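Serine protease inhibitor 4, isoform B (Drosophila melanogaster, PDB 4P0F) probably inhibits serine and cysteine endopeptidases as a serpin, a suicide inhibitor whose reactive loop inserts into a central beta-sheet once cleaved. Local coordinates at residues 200-205 against 324-329. Sequence-based numbering, arbitrary orientation.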
ATOM      1  N   PRO A 200       3.369 -24.052  -8.586  1.00 23.73           N
ATOM      2  CA  PRO A 200       4.833 -24.041  -8.498  1.00 20.22           C
ATOM      3  C   PRO A 200       5.333 -23.617  -7.133  1.00 18.77           C
ATOM      4  O   PRO A 200       4.984 -22.529  -6.660  1.00 20.85           O
ATOM      5  CB  PRO A 200       5.243 -23.026  -9.566  1.00 20.48           C
ATOM      6  CG  PRO A 200       4.042 -22.153  -9.739  1.00 31.26           C
ATOM      7  CD  PRO A 200       2.868 -23.057  -9.548  1.00 28.31           C
ATOM      8  N   MET A 201       6.117 -24.491  -6.504  1.00 21.17           N
ATOM      9  CA  MET A 201       6.704 -24.242  -5.191  1.00 25.37           C
ATOM     10  C   MET A 201       8.212 -24.138  -5.298  1.00 20.01           C
ATOM     11  O   MET A 201       8.881 -25.073  -5.747  1.00 22.29           O
ATOM     12  CB  MET A 201       6.349 -25.358  -4.203  1.00 23.75           C
ATOM     13  CG  MET A 201       4.906 -25.396  -3.838  1.00 25.50           C
ATOM     14  SD  MET A 201       4.504 -24.038  -2.723  1.00 30.68           S
ATOM     15  CE  MET A 201       2.832 -24.506  -2.294  1.00 68.92           C
ATOM     16  N   MET A 202       8.737 -22.997  -4.873  1.00 18.67           N
ATOM     17  CA  MET A 202      10.164 -22.745  -4.859  1.00 18.99           C
ATOM     18  C   MET A 202      10.734 -23.274  -3.563  1.00 20.88           C
ATOM     19  O   MET A 202      10.116 -23.118  -2.513  1.00 20.28           O
ATOM     20  CB  MET A 202      10.434 -21.250  -5.005  1.00 19.83           C
ATOM     21  CG  MET A 202       9.601 -20.619  -6.101  1.00 18.74           C
ATOM     22  SD  MET A 202       9.947 -18.887  -6.403  1.00 18.88           S
ATOM     23  CE  MET A 202       9.405 -18.120  -4.874  1.00 18.14           C
ATOM     24  N   SER A 203      11.915 -23.879  -3.641  1.00 19.14           N
ATOM     25  CA  SER A 203      12.547 -24.528  -2.491  1.00 18.27           C
ATOM     26  C   SER A 203      13.933 -23.966  -2.229  1.00 23.28           C
ATOM     27  O   SER A 203      14.743 -23.858  -3.149  1.00 24.03           O
ATOM     28  CB  SER A 203      12.688 -26.049  -2.711  1.00 30.07           C
ATOM     29  OG  SER A 203      11.437 -26.708  -2.757  1.00 40.90           O
ATOM     30  N   LEU A 204      14.237 -23.701  -0.965  1.00 21.80           N
ATOM     31  CA  LEU A 204      15.537 -23.161  -0.613  1.00 24.87           C
ATOM     32  C   LEU A 204      15.873 -23.467   0.837  1.00 27.51           C
ATOM     33  O   LEU A 204      15.023 -23.322   1.710  1.00 34.53           O
ATOM     34  CB  LEU A 204      15.533 -21.654  -0.872  1.00 21.34           C
ATOM     35  CG  LEU A 204      16.773 -20.804  -0.632  1.00 26.92           C
ATOM     36  CD1 LEU A 204      17.923 -21.245  -1.508  1.00 30.43           C
ATOM     37  CD2 LEU A 204      16.413 -19.350  -0.894  1.00 27.03           C
ATOM     38  N   LYS A 205      17.105 -23.915   1.080  1.00 25.57           N
ATOM     39  CA  LYS A 205      17.619 -24.062   2.438  1.00 27.46           C
ATOM     40  C   LYS A 205      18.680 -23.001   2.700  1.00 36.82           C
ATOM     41  O   LYS A 205      19.696 -22.941   2.009  1.00 32.14           O
ATOM     42  CB  LYS A 205      18.192 -25.459   2.667  1.00 32.95           C
ATOM     43  CG  LYS A 205      17.166 -26.562   2.498  1.00 39.38           C
ATOM     44  CD  LYS A 205      17.758 -27.933   2.798  1.00 51.79           C
ATOM     45  CE  LYS A 205      16.750 -29.043   2.545  1.00 65.48           C
ATOM     46  NZ  LYS A 205      16.495 -29.244   1.093  1.00 75.73           N
ATOM     47  N   VAL A 324       6.148 -12.625  -7.132  1.00 16.97           N
ATOM     48  CA  VAL A 324       7.191 -13.231  -6.328  1.00 15.80           C
ATOM     49  C   VAL A 324       7.714 -14.465  -7.066  1.00 18.76           C
ATOM     50  O   VAL A 324       6.942 -15.368  -7.371  1.00 19.68           O
ATOM     51  CB  VAL A 324       6.657 -13.638  -4.948  1.00 17.42           C
ATOM     52  CG1 VAL A 324       7.735 -14.359  -4.121  1.00 20.22           C
ATOM     53  CG2 VAL A 324       6.140 -12.417  -4.214  1.00 18.15           C
ATOM     54  N   ASN A 325       9.010 -14.489  -7.363  1.00 19.99           N
ATOM     55  CA  ASN A 325       9.606 -15.623  -8.076  1.00 20.51           C
ATOM     56  C   ASN A 325      11.006 -15.934  -7.571  1.00 19.42           C
ATOM     57  O   ASN A 325      11.406 -15.481  -6.501  1.00 18.39           O
ATOM     58  CB  ASN A 325       9.615 -15.360  -9.589  1.00 22.82           C
ATOM     59  CG  ASN A 325      10.533 -14.222 -10.000  1.00 25.11           C
ATOM     60  OD1 ASN A 325      11.302 -13.694  -9.203  1.00 21.24           O
ATOM     61  ND2 ASN A 325      10.450 -13.836 -11.273  1.00 30.36           N
ATOM     62  N   GLU A 326      11.751 -16.729  -8.331  1.00 18.96           N
ATOM     63  CA  GLU A 326      13.002 -17.255  -7.830  1.00 19.48           C
ATOM     64  C   GLU A 326      14.067 -16.180  -7.667  1.00 20.17           C
ATOM     65  O   GLU A 326      14.984 -16.333  -6.858  1.00 20.39           O
ATOM     66  CB  GLU A 326      13.515 -18.356  -8.763  1.00 20.79           C
ATOM     67  CG  GLU A 326      12.708 -19.656  -8.723  1.00 20.39           C
ATOM     68  CD  GLU A 326      11.507 -19.671  -9.669  1.00 22.15           C
ATOM     69  OE1 GLU A 326      11.137 -18.611 -10.218  1.00 23.61           O
ATOM     70  OE2 GLU A 326      10.945 -20.772  -9.866  1.00 25.61           O
ATOM     71  N   GLU A 327      13.958 -15.108  -8.451  1.00 21.03           N
ATOM     72  CA  GLU A 327      14.963 -14.050  -8.454  1.00 21.80           C
ATOM     73  C   GLU A 327      14.708 -12.978  -7.391  1.00 20.76           C
ATOM     74  O   GLU A 327      15.643 -12.364  -6.885  1.00 22.20           O
ATOM     75  CB  GLU A 327      15.027 -13.377  -9.836  1.00 25.82           C
ATOM     76  CG  GLU A 327      15.648 -14.237 -10.927  1.00 30.63           C
ATOM     77  CD  GLU A 327      14.817 -15.462 -11.298  1.00 64.43           C
ATOM     78  OE1 GLU A 327      13.576 -15.342 -11.395  1.00 51.40           O
ATOM     79  OE2 GLU A 327      15.412 -16.547 -11.502  1.00 62.55           O
ATOM     80  N   GLY A 328      13.440 -12.729  -7.088  1.00 19.28           N
ATOM     81  CA  GLY A 328      13.087 -11.666  -6.167  1.00 18.40           C
ATOM     82  C   GLY A 328      11.617 -11.326  -6.220  1.00 18.69           C
ATOM     83  O   GLY A 328      10.766 -12.195  -6.401  1.00 18.52           O
ATOM     84  N   THR A 329      11.328 -10.038  -6.081  1.00 18.42           N
ATOM     85  CA  THR A 329       9.968  -9.542  -6.019  1.00 19.96           C
ATOM     86  C   THR A 329       9.880  -8.232  -6.775  1.00 19.62           C
ATOM     87  O   THR A 329      10.796  -7.413  -6.712  1.00 19.14           O
ATOM     88  CB  THR A 329       9.520  -9.317  -4.560  1.00 19.78           C
ATOM     89  OG1 THR A 329       9.569 -10.564  -3.867  1.00 19.46           O
ATOM     90  CG2 THR A 329       8.102  -8.747  -4.490  1.00 17.27           C
TER
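Met202 reaches from its strand to the turn 325-327 and makes all the side-chain contacts of 200-205 with 324-329. Its sulfur sits closest to backbone, with the side chain of Glu326 as a second neighbour: Met202 SD is 3.3 Å from Asn325 C and 3.4 Å from Glu326 N, close to the peptide unit that joins the two residues. The thioether is extended as far as SD and then bends (chi3 -66°), which lays Met202 CE alongside the Asn325 carbonyl, 3.7 Å from Asn325 O. The same methyl meets Val324 CG1 at 4.2 Å, a marginal apolar touch.

Beside the sulfur, Met202 and Glu326 run obliquely past each other. Glu326 folds at chi2 (87°), bringing its carboxylate alongside the thioether; Glu326 CG is 3.7 Å from Met202 SD. Although its aliphatic part packs on methionine, the acid is held elsewhere: OE2 hydrogen-bonds Thr184 OG1 and forms a salt bridge with Arg273, a residue of the strand next to 197-213.

In this cleaved serpin the turn links strand 311-324 to 328-341, the inserted reactive loop, which is now an antiparallel strand of sheet A between 311-324 and 161-174. Residues 200-205 belong to sheet C, so the contact joins the two sheets at the breach, where loop insertion starts. Trp175 is also here, its NE1 donating to Asn325 O.

Hydrogen bonds within 324-329 shape the turn. Asn325 OD1 accepts from two backbone amides: Glu327 N, 3.1 Å away and well above the carbonyl plane, closes an Asx turn, while Gly328 N approaches at 3.2 Å almost in line with the side-chain C=O. A backbone bond from Asn325 N to Gly328 O, 3.0 Å, ties the two ends of the turn together.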